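Local coordinates for protein cytosolic phospholipase A2 delta (Homo sapiens, PDB 5IZ5) that hydrolyses the sn-2 ester bond of glycerophospholipids in a calcium-dependent manner, with a preference for linoleic acid at that position, at residues T368-Q382 / Q452-Y466. The protein carries 3 engineered substitutions. Numbering follows the deposited sequence.
Sequences TWTMAHLYGDPEWSQ and QRAALERGQNPLPLY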
ATOM      1  N   THR B 368       1.487 -15.778   0.997  1.00 37.13           N
ATOM      2  CA  THR B 368       0.431 -15.318   0.086  1.00 37.15           C
ATOM      3  C   THR B 368       0.282 -16.227  -1.126  1.00 36.91           C
ATOM      4  O   THR B 368      -0.778 -16.238  -1.756  1.00 37.92           O
ATOM      5  CB  THR B 368       0.650 -13.868  -0.431  1.00 36.22           C
ATOM      6  OG1 THR B 368       1.822 -13.805  -1.255  1.00 37.01           O
ATOM      7  CG2 THR B 368       0.769 -12.877   0.721  1.00 35.12           C
ATOM      8  N   TRP B 369       1.330 -16.979  -1.463  1.00 35.30           N
ATOM      9  CA  TRP B 369       1.261 -17.909  -2.589  1.00 36.71           C
ATOM     10  C   TRP B 369       0.305 -19.053  -2.277  1.00 37.87           C
ATOM     11  O   TRP B 369      -0.472 -19.472  -3.137  1.00 39.25           O
ATOM     12  CB  TRP B 369       2.637 -18.488  -2.945  1.00 36.88           C
ATOM     13  CG  TRP B 369       3.713 -17.462  -3.177  1.00 37.05           C
ATOM     14  CD1 TRP B 369       3.547 -16.120  -3.376  1.00 37.07           C
ATOM     15  CD2 TRP B 369       5.118 -17.710  -3.258  1.00 38.37           C
ATOM     16  NE1 TRP B 369       4.767 -15.510  -3.543  1.00 37.42           N
ATOM     17  CE2 TRP B 369       5.747 -16.467  -3.486  1.00 37.97           C
ATOM     18  CE3 TRP B 369       5.911 -18.868  -3.145  1.00 38.26           C
ATOM     19  CZ2 TRP B 369       7.132 -16.344  -3.611  1.00 38.81           C
ATOM     20  CZ3 TRP B 369       7.289 -18.747  -3.266  1.00 39.01           C
ATOM     21  CH2 TRP B 369       7.888 -17.491  -3.497  1.00 38.76           C
ATOM     22  N   THR B 370       0.386 -19.567  -1.052  1.00 38.09           N
ATOM     23  CA  THR B 370      -0.524 -20.609  -0.587  1.00 39.22           C
ATOM     24  C   THR B 370      -1.950 -20.073  -0.602  1.00 37.95           C
ATOM     25  O   THR B 370      -2.861 -20.710  -1.144  1.00 36.28           O
ATOM     26  CB  THR B 370      -0.176 -21.050   0.845  1.00 41.18           C
ATOM     27  OG1 THR B 370       1.202 -21.428   0.907  1.00 42.39           O
ATOM     28  CG2 THR B 370      -1.036 -22.234   1.290  1.00 41.38           C
ATOM     29  N   MET B 371      -2.116 -18.887  -0.024  1.00 36.09           N
ATOM     30  CA  MET B 371      -3.416 -18.246   0.076  1.00 37.72           C
ATOM     31  C   MET B 371      -4.028 -18.025  -1.302  1.00 39.06           C
ATOM     32  O   MET B 371      -5.181 -18.377  -1.540  1.00 38.10           O
ATOM     33  CB  MET B 371      -3.299 -16.910   0.821  1.00 37.84           C
ATOM     34  CG  MET B 371      -2.911 -17.069   2.281  1.00 37.32           C
ATOM     35  SD  MET B 371      -2.391 -15.529   3.050  1.00 37.09           S
ATOM     36  CE  MET B 371      -3.932 -14.612   3.029  1.00 39.12           C
ATOM     37  N   ALA B 372      -3.245 -17.460  -2.212  1.00 40.32           N
ATOM     38  CA  ALA B 372      -3.738 -17.144  -3.548  1.00 40.17           C
ATOM     39  C   ALA B 372      -4.171 -18.395  -4.302  1.00 40.82           C
ATOM     40  O   ALA B 372      -5.238 -18.425  -4.915  1.00 40.66           O
ATOM     41  CB  ALA B 372      -2.680 -16.398  -4.337  1.00 40.77           C
ATOM     42  N   HIS B 373      -3.347 -19.433  -4.263  1.00 41.13           N
ATOM     43  CA  HIS B 373      -3.699 -20.675  -4.933  1.00 41.52           C
ATOM     44  C   HIS B 373      -5.006 -21.260  -4.384  1.00 39.84           C
ATOM     45  O   HIS B 373      -5.899 -21.633  -5.148  1.00 38.22           O
ATOM     46  CB  HIS B 373      -2.586 -21.709  -4.796  1.00 43.19           C
ATOM     47  CG  HIS B 373      -2.911 -23.016  -5.449  1.00 45.48           C
ATOM     48  ND1 HIS B 373      -2.773 -24.227  -4.807  1.00 48.77           N
ATOM     49  CD2 HIS B 373      -3.400 -23.296  -6.680  1.00 46.07           C
ATOM     50  CE1 HIS B 373      -3.146 -25.200  -5.622  1.00 48.57           C
ATOM     51  NE2 HIS B 373      -3.529 -24.661  -6.766  1.00 47.49           N
ATOM     52  N   LEU B 374      -5.111 -21.337  -3.065  1.00 38.12           N
ATOM     53  CA  LEU B 374      -6.281 -21.942  -2.435  1.00 39.31           C
ATOM     54  C   LEU B 374      -7.556 -21.158  -2.703  1.00 38.95           C
ATOM     55  O   LEU B 374      -8.579 -21.745  -3.064  1.00 39.73           O
ATOM     56  CB  LEU B 374      -6.077 -22.085  -0.929  1.00 38.99           C
ATOM     57  CG  LEU B 374      -5.040 -23.132  -0.510  1.00 41.60           C
ATOM     58  CD1 LEU B 374      -4.821 -23.065   0.992  1.00 41.23           C
ATOM     59  CD2 LEU B 374      -5.450 -24.539  -0.933  1.00 41.21           C
ATOM     60  N   TYR B 375      -7.491 -19.838  -2.539  1.00 37.71           N
ATOM     61  CA  TYR B 375      -8.670 -18.999  -2.729  1.00 38.63           C
ATOM     62  C   TYR B 375      -9.116 -18.862  -4.200  1.00 39.70           C
ATOM     63  O   TYR B 375     -10.156 -18.274  -4.472  1.00 40.68           O
ATOM     64  CB  TYR B 375      -8.481 -17.634  -2.065  1.00 37.16           C
ATOM     65  CG  TYR B 375      -8.716 -17.671  -0.573  1.00 36.90           C
ATOM     66  CD1 TYR B 375      -9.950 -17.331  -0.039  1.00 36.75           C
ATOM     67  CD2 TYR B 375      -7.713 -18.071   0.304  1.00 36.96           C
ATOM     68  CE1 TYR B 375     -10.172 -17.363   1.324  1.00 36.94           C
ATOM     69  CE2 TYR B 375      -7.928 -18.110   1.673  1.00 36.97           C
ATOM     70  CZ  TYR B 375      -9.157 -17.757   2.177  1.00 36.39           C
ATOM     71  OH  TYR B 375      -9.370 -17.798   3.531  1.00 35.72           O
ATOM     72  N   GLY B 376      -8.344 -19.411  -5.134  1.00 38.00           N
ATOM     73  CA  GLY B 376      -8.819 -19.633  -6.495  1.00 40.31           C
ATOM     74  C   GLY B 376      -9.930 -20.678  -6.590  1.00 42.73           C
ATOM     75  O   GLY B 376     -10.724 -20.651  -7.528  1.00 41.51           O
ATOM     76  N   ASP B 377      -9.971 -21.602  -5.627  1.00 43.55           N
ATOM     77  CA  ASP B 377     -11.066 -22.564  -5.485  1.00 43.98           C
ATOM     78  C   ASP B 377     -12.037 -22.053  -4.416  1.00 43.59           C
ATOM     79  O   ASP B 377     -11.680 -22.002  -3.239  1.00 43.42           O
ATOM     80  CB  ASP B 377     -10.503 -23.936  -5.084  1.00 46.45           C
ATOM     81  CG  ASP B 377     -11.589 -24.968  -4.776  1.00 47.63           C
ATOM     82  OD1 ASP B 377     -12.790 -24.691  -4.962  1.00 48.97           O
ATOM     83  OD2 ASP B 377     -11.236 -26.070  -4.322  1.00 51.22           O
ATOM     84  N   PRO B 378     -13.275 -21.689  -4.813  1.00 43.26           N
ATOM     85  CA  PRO B 378     -14.258 -21.154  -3.851  1.00 42.88           C
ATOM     86  C   PRO B 378     -14.644 -22.105  -2.703  1.00 43.02           C
ATOM     87  O   PRO B 378     -15.258 -21.671  -1.727  1.00 41.91           O
ATOM     88  CB  PRO B 378     -15.500 -20.877  -4.715  1.00 43.86           C
ATOM     89  CG  PRO B 378     -15.041 -20.917  -6.126  1.00 43.61           C
ATOM     90  CD  PRO B 378     -13.832 -21.793  -6.175  1.00 43.83           C
ATOM     91  N   GLU B 379     -14.293 -23.380  -2.832  1.00 43.41           N
ATOM     92  CA  GLU B 379     -14.633 -24.394  -1.845  1.00 45.77           C
ATOM     93  C   GLU B 379     -13.420 -24.995  -1.142  1.00 45.52           C
ATOM     94  O   GLU B 379     -13.538 -26.041  -0.515  1.00 46.45           O
ATOM     95  CB  GLU B 379     -15.422 -25.510  -2.549  1.00 46.89           C
ATOM     96  CG  GLU B 379     -16.839 -25.676  -2.063  1.00 48.73           C
ATOM     97  CD  GLU B 379     -17.600 -24.384  -1.993  1.00 47.74           C
ATOM     98  OE1 GLU B 379     -17.752 -23.700  -3.019  1.00 51.07           O
ATOM     99  OE2 GLU B 379     -18.062 -24.058  -0.889  1.00 50.71           O
ATOM    100  N   TRP B 380     -12.270 -24.328  -1.204  1.00 45.79           N
ATOM    101  CA  TRP B 380     -11.003 -24.964  -0.825  1.00 43.94           C
ATOM    102  C   TRP B 380     -10.973 -25.576   0.580  1.00 43.62           C
ATOM    103  O   TRP B 380     -10.489 -26.684   0.729  1.00 44.80           O
ATOM    104  CB  TRP B 380      -9.809 -24.017  -1.033  1.00 42.43           C
ATOM    105  CG  TRP B 380      -9.701 -22.870  -0.061  1.00 40.88           C
ATOM    106  CD1 TRP B 380     -10.159 -21.605  -0.239  1.00 41.01           C
ATOM    107  CD2 TRP B 380      -9.072 -22.888   1.223  1.00 40.06           C
ATOM    108  NE1 TRP B 380      -9.868 -20.830   0.856  1.00 40.25           N
ATOM    109  CE2 TRP B 380      -9.200 -21.594   1.771  1.00 40.99           C
ATOM    110  CE3 TRP B 380      -8.423 -23.874   1.967  1.00 40.31           C
ATOM    111  CZ2 TRP B 380      -8.700 -21.258   3.032  1.00 41.63           C
ATOM    112  CZ3 TRP B 380      -7.924 -23.543   3.217  1.00 40.62           C
ATOM    113  CH2 TRP B 380      -8.068 -22.245   3.740  1.00 41.03           C
ATOM    114  N   SER B 381     -11.491 -24.885   1.598  1.00 45.20           N
ATOM    115  CA  SER B 381     -11.438 -25.418   2.967  1.00 46.43           C
ATOM    116  C   SER B 381     -12.447 -26.546   3.186  1.00 48.31           C
ATOM    117  O   SER B 381     -12.340 -27.288   4.153  1.00 48.35           O
ATOM    118  CB  SER B 381     -11.640 -24.326   4.021  1.00 46.07           C
ATOM    119  OG  SER B 381     -12.997 -23.926   4.119  1.00 46.66           O
ATOM    120  N   GLN B 382     -13.419 -26.666   2.285  1.00 50.82           N
ATOM    121  CA  GLN B 382     -14.405 -27.750   2.326  1.00 50.90           C
ATOM    122  C   GLN B 382     -13.986 -28.948   1.492  1.00 51.60           C
ATOM    123  O   GLN B 382     -14.726 -29.928   1.408  1.00 52.49           O
ATOM    124  CB  GLN B 382     -15.761 -27.249   1.822  1.00 49.60           C
ATOM    125  CG  GLN B 382     -16.259 -26.002   2.527  1.00 48.67           C
ATOM    126  CD  GLN B 382     -16.287 -26.160   4.035  1.00 49.47           C
ATOM    127  OE1 GLN B 382     -16.712 -27.192   4.544  1.00 50.89           O
ATOM    128  NE2 GLN B 382     -15.835 -25.140   4.755  1.00 49.47           N
ATOM    129  N   GLN B 452     -11.904 -13.872  -5.595  1.00 37.97           N
ATOM    130  CA  GLN B 452     -11.882 -14.552  -4.302  1.00 37.82           C
ATOM    131  C   GLN B 452     -13.127 -14.283  -3.450  1.00 37.96           C
ATOM    132  O   GLN B 452     -13.370 -14.992  -2.480  1.00 35.86           O
ATOM    133  CB  GLN B 452     -10.623 -14.169  -3.513  1.00 38.54           C
ATOM    134  CG  GLN B 452      -9.328 -14.576  -4.201  1.00 38.21           C
ATOM    135  CD  GLN B 452      -8.096 -14.370  -3.339  1.00 38.24           C
ATOM    136  OE1 GLN B 452      -8.183 -14.003  -2.166  1.00 37.21           O
ATOM    137  NE2 GLN B 452      -6.935 -14.607  -3.923  1.00 38.31           N
ATOM    138  N   ARG B 453     -13.912 -13.266  -3.805  1.00 38.13           N
ATOM    139  CA  ARG B 453     -15.198 -13.033  -3.144  1.00 37.79           C
ATOM    140  C   ARG B 453     -16.130 -14.247  -3.230  1.00 37.57           C
ATOM    141  O   ARG B 453     -16.925 -14.477  -2.321  1.00 37.82           O
ATOM    142  CB  ARG B 453     -15.890 -11.791  -3.716  1.00 37.89           C
ATOM    143  CG  ARG B 453     -15.213 -10.494  -3.294  1.00 38.49           C
ATOM    144  CD  ARG B 453     -16.086  -9.274  -3.524  1.00 38.21           C
ATOM    145  NE  ARG B 453     -16.273  -8.989  -4.945  1.00 37.69           N
ATOM    146  CZ  ARG B 453     -15.554  -8.125  -5.665  1.00 38.20           C
ATOM    147  NH1 ARG B 453     -14.552  -7.433  -5.125  1.00 36.88           N
ATOM    148  NH2 ARG B 453     -15.843  -7.959  -6.954  1.00 38.32           N
ATOM    149  N   ALA B 454     -16.018 -15.028  -4.304  1.00 37.85           N
ATOM    150  CA  ALA B 454     -16.816 -16.242  -4.456  1.00 39.61           C
ATOM    151  C   ALA B 454     -16.514 -17.255  -3.351  1.00 39.80           C
ATOM    152  O   ALA B 454     -17.408 -17.964  -2.901  1.00 40.57           O
ATOM    153  CB  ALA B 454     -16.597 -16.863  -5.829  1.00 37.85           C
ATOM    154  N   ALA B 455     -15.262 -17.297  -2.896  1.00 40.09           N
ATOM    155  CA  ALA B 455     -14.857 -18.167  -1.784  1.00 38.68           C
ATOM    156  C   ALA B 455     -15.441 -17.758  -0.432  1.00 38.93           C
ATOM    157  O   ALA B 455     -15.308 -18.491   0.549  1.00 39.33           O
ATOM    158  CB  ALA B 455     -13.342 -18.210  -1.688  1.00 38.53           C
ATOM    159  N   LEU B 456     -16.083 -16.592  -0.375  1.00 39.06           N
ATOM    160  CA  LEU B 456     -16.631 -16.062   0.865  1.00 38.69           C
ATOM    161  C   LEU B 456     -18.155 -15.884   0.842  1.00 40.20           C
ATOM    162  O   LEU B 456     -18.734 -15.407   1.822  1.00 39.39           O
ATOM    163  CB  LEU B 456     -15.990 -14.703   1.146  1.00 38.73           C
ATOM    164  CG  LEU B 456     -14.465 -14.625   1.112  1.00 38.96           C
ATOM    165  CD1 LEU B 456     -14.023 -13.178   1.261  1.00 38.12           C
ATOM    166  CD2 LEU B 456     -13.847 -15.492   2.200  1.00 38.61           C
ATOM    167  N   GLU B 457     -18.804 -16.257  -0.258  1.00 42.47           N
ATOM    168  CA  GLU B 457     -20.223 -15.925  -0.459  1.00 46.24           C
ATOM    169  C   GLU B 457     -21.151 -16.630   0.536  1.00 45.80           C
ATOM    170  O   GLU B 457     -22.172 -16.069   0.922  1.00 44.74           O
ATOM    171  CB  GLU B 457     -20.655 -16.135  -1.914  1.00 50.31           C
ATOM    172  CG  GLU B 457     -20.509 -17.538  -2.462  1.00 53.47           C
ATOM    173  CD  GLU B 457     -20.672 -17.577  -3.974  1.00 57.14           C
ATOM    174  OE1 GLU B 457     -21.237 -16.615  -4.547  1.00 58.82           O
ATOM    175  OE2 GLU B 457     -20.218 -18.567  -4.591  1.00 58.50           O
ATOM    176  N   ARG B 458     -20.770 -17.822   0.985  1.00 45.31           N
ATOM    177  CA  ARG B 458     -21.540 -18.567   1.992  1.00 46.12           C
ATOM    178  C   ARG B 458     -20.829 -18.651   3.347  1.00 45.82           C
ATOM    179  O   ARG B 458     -21.208 -19.446   4.208  1.00 45.42           O
ATOM    180  CB  ARG B 458     -21.840 -19.969   1.460  1.00 47.64           C
ATOM    181  CG  ARG B 458     -22.921 -19.976   0.393  1.00 49.39           C
ATOM    182  CD  ARG B 458     -23.083 -21.330  -0.241  1.00 52.27           C
ATOM    183  NE  ARG B 458     -21.876 -21.648  -0.988  1.00 57.97           N
ATOM    184  CZ  ARG B 458     -20.930 -22.502  -0.607  1.00 57.61           C
ATOM    185  NH1 ARG B 458     -21.020 -23.190   0.527  1.00 58.06           N
ATOM    186  NH2 ARG B 458     -19.882 -22.666  -1.387  1.00 60.07           N
ATOM    187  N   GLY B 459     -19.817 -17.809   3.545  1.00 45.70           N
ATOM    188  CA  GLY B 459     -18.980 -17.865   4.740  1.00 42.85           C
ATOM    189  C   GLY B 459     -18.238 -19.182   4.857  1.00 41.66           C
ATOM    190  O   GLY B 459     -17.920 -19.612   5.961  1.00 40.57           O
ATOM    191  N   GLN B 460     -17.946 -19.809   3.718  1.00 39.68           N
ATOM    192  CA  GLN B 460     -17.409 -21.169   3.698  1.00 40.15           C
ATOM    193  C   GLN B 460     -15.880 -21.243   3.813  1.00 40.73           C
ATOM    194  O   GLN B 460     -15.314 -22.337   3.869  1.00 42.07           O
ATOM    195  CB  GLN B 460     -17.873 -21.909   2.437  1.00 39.86           C
ATOM    196  CG  GLN B 460     -17.191 -21.501   1.132  1.00 40.13           C
ATOM    197  CD  GLN B 460     -17.832 -20.306   0.444  1.00 38.77           C
ATOM    198  OE1 GLN B 460     -18.481 -19.476   1.080  1.00 39.00           O
ATOM    199  NE2 GLN B 460     -17.637 -20.209  -0.861  1.00 38.29           N
ATOM    200  N   ASN B 461     -15.220 -20.089   3.813  1.00 40.02           N
ATOM    201  CA  ASN B 461     -13.784 -20.005   4.065  1.00 40.12           C
ATOM    202  C   ASN B 461     -13.517 -18.786   4.937  1.00 38.64           C
ATOM    203  O   ASN B 461     -14.376 -17.905   5.039  1.00 40.10           O
ATOM    204  CB  ASN B 461     -12.991 -19.880   2.754  1.00 40.21           C
ATOM    205  CG  ASN B 461     -13.108 -21.108   1.864  1.00 40.73           C
ATOM    206  OD1 ASN B 461     -12.529 -22.156   2.147  1.00 40.75           O
ATOM    207  ND2 ASN B 461     -13.822 -20.968   0.751  1.00 42.80           N
ATOM    208  N   PRO B 462     -12.337 -18.729   5.589  1.00 38.11           N
ATOM    209  CA  PRO B 462     -11.975 -17.494   6.306  1.00 37.90           C
ATOM    210  C   PRO B 462     -11.713 -16.328   5.344  1.00 36.71           C
ATOM    211  O   PRO B 462     -11.425 -16.557   4.169  1.00 35.64           O
ATOM    212  CB  PRO B 462     -10.682 -17.868   7.048  1.00 38.52           C
ATOM    213  CG  PRO B 462     -10.543 -19.350   6.925  1.00 38.67           C
ATOM    214  CD  PRO B 462     -11.281 -19.748   5.685  1.00 37.88           C
ATOM    215  N   LEU B 463     -11.818 -15.100   5.837  1.00 37.29           N
ATOM    216  CA  LEU B 463     -11.468 -13.920   5.039  1.00 39.86           C
ATOM    217  C   LEU B 463      -9.937 -13.818   4.929  1.00 39.87           C
ATOM    218  O   LEU B 463      -9.257 -13.724   5.953  1.00 39.42           O
ATOM    219  CB  LEU B 463     -12.015 -12.640   5.674  1.00 39.99           C
ATOM    220  CG  LEU B 463     -11.665 -11.341   4.931  1.00 44.01           C
ATOM    221  CD1 LEU B 463     -12.494 -11.201   3.669  1.00 46.18           C
ATOM    222  CD2 LEU B 463     -11.875 -10.128   5.809  1.00 45.69           C
ATOM    223  N   PRO B 464      -9.396 -13.832   3.697  1.00 37.77           N
ATOM    224  CA  PRO B 464      -7.953 -13.724   3.508  1.00 37.69           C
ATOM    225  C   PRO B 464      -7.476 -12.273   3.482  1.00 37.67           C
ATOM    226  O   PRO B 464      -8.082 -11.427   2.819  1.00 38.97           O
ATOM    227  CB  PRO B 464      -7.738 -14.385   2.154  1.00 37.75           C
ATOM    228  CG  PRO B 464      -8.982 -14.088   1.403  1.00 37.10           C
ATOM    229  CD  PRO B 464     -10.096 -13.980   2.412  1.00 38.22           C
ATOM    230  N   LEU B 465      -6.397 -11.997   4.206  1.00 37.69           N
ATOM    231  CA  LEU B 465      -5.835 -10.654   4.311  1.00 36.19           C
ATOM    232  C   LEU B 465      -4.353 -10.681   3.923  1.00 37.90           C
ATOM    233  O   LEU B 465      -3.539 -11.345   4.573  1.00 37.83           O
ATOM    234  CB  LEU B 465      -6.011 -10.129   5.734  1.00 36.88           C
ATOM    235  CG  LEU B 465      -7.481  -9.945   6.158  1.00 36.79           C
ATOM    236  CD1 LEU B 465      -7.643  -9.963   7.670  1.00 36.69           C
ATOM    237  CD2 LEU B 465      -8.060  -8.665   5.573  1.00 36.01           C
ATOM    238  N   TYR B 466      -4.012  -9.973   2.852  1.00 36.77           N
ATOM    239  CA  TYR B 466      -2.652  -9.942   2.340  1.00 35.73           C
ATOM    240  C   TYR B 466      -2.074  -8.556   2.625  1.00 37.43           C
ATOM    241  O   TYR B 466      -2.752  -7.542   2.396  1.00 37.73           O
ATOM    242  CB  TYR B 466      -2.631 -10.195   0.831  1.00 35.74           C
ATOM    243  CG  TYR B 466      -3.450 -11.376   0.311  1.00 35.44           C
ATOM    244  CD1 TYR B 466      -2.829 -12.555  -0.094  1.00 35.21           C
ATOM    245  CD2 TYR B 466      -4.833 -11.288   0.167  1.00 36.13           C
ATOM    246  CE1 TYR B 466      -3.556 -13.625  -0.602  1.00 36.78           C
ATOM    247  CE2 TYR B 466      -5.574 -12.358  -0.336  1.00 36.84           C
ATOM    248  CZ  TYR B 466      -4.931 -13.523  -0.723  1.00 36.50           C
ATOM    249  OH  TYR B 466      -5.644 -14.591  -1.237  1.00 35.55           O
TER
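Y375 and N461 both carry CG opposite their own carbonyl carbon (chi1 -80° and -65°), which aims the tyrosine ring at strand 463-466 and the asparagine amide at the backbone of P378 and S381. In this patatin-like alpha/beta hydrolase domain, the helix follows the nucleophile S365 and runs roughly antiparallel to the start of strand 463-471, the axes of the short segments 9.7 Å apart at closest approach. The Y375 ring is sandwiched: P464 CG makes a CH-pi contact on one face, 3.7 Å from the centroid, and W380 NE1 sits over the centre of the other. At its rim, Y375 OH donates a very short hydrogen bond to P462 O. One turn back, M371 bends at chi3 (67°) and lays CE over the face of the Y466 ring in a CH-pi contact, with SD alongside in an oblique Met-aromatic contact; T368 CG2 meets the ring edge, while T368 OG1 is hydrogen-bonded to S365 O. Beyond the helix the contact turns polar. P378 O accepts from Q460 NE2 at 2.9 Å and, weakly, from N461 ND2. Q460 NE2 also donates to A454 O, and its OE1 receives the backbone N of R458, so one amide ties three backbone groups together. A leucine in place of Q460 would probably cost P378 O its stronger N-H bond and leave A454 O and R458 N without these mates. Near the surface, R458 forms a salt bridge with E379, the carboxylate coming in at the guanidinium edge, though the modelled 2.3 Å between R458 NH2 and E379 OE2 is doubtful. Q382 NE2 reaches back to Q460 O, 3.0 Å away. N461 OD1, lying over a face of the W380 indole, is gripped twice by S381: its backbone N approaches in the carbonyl plane at 3.0 Å, and its OG donates from above that plane at 2.7 Å.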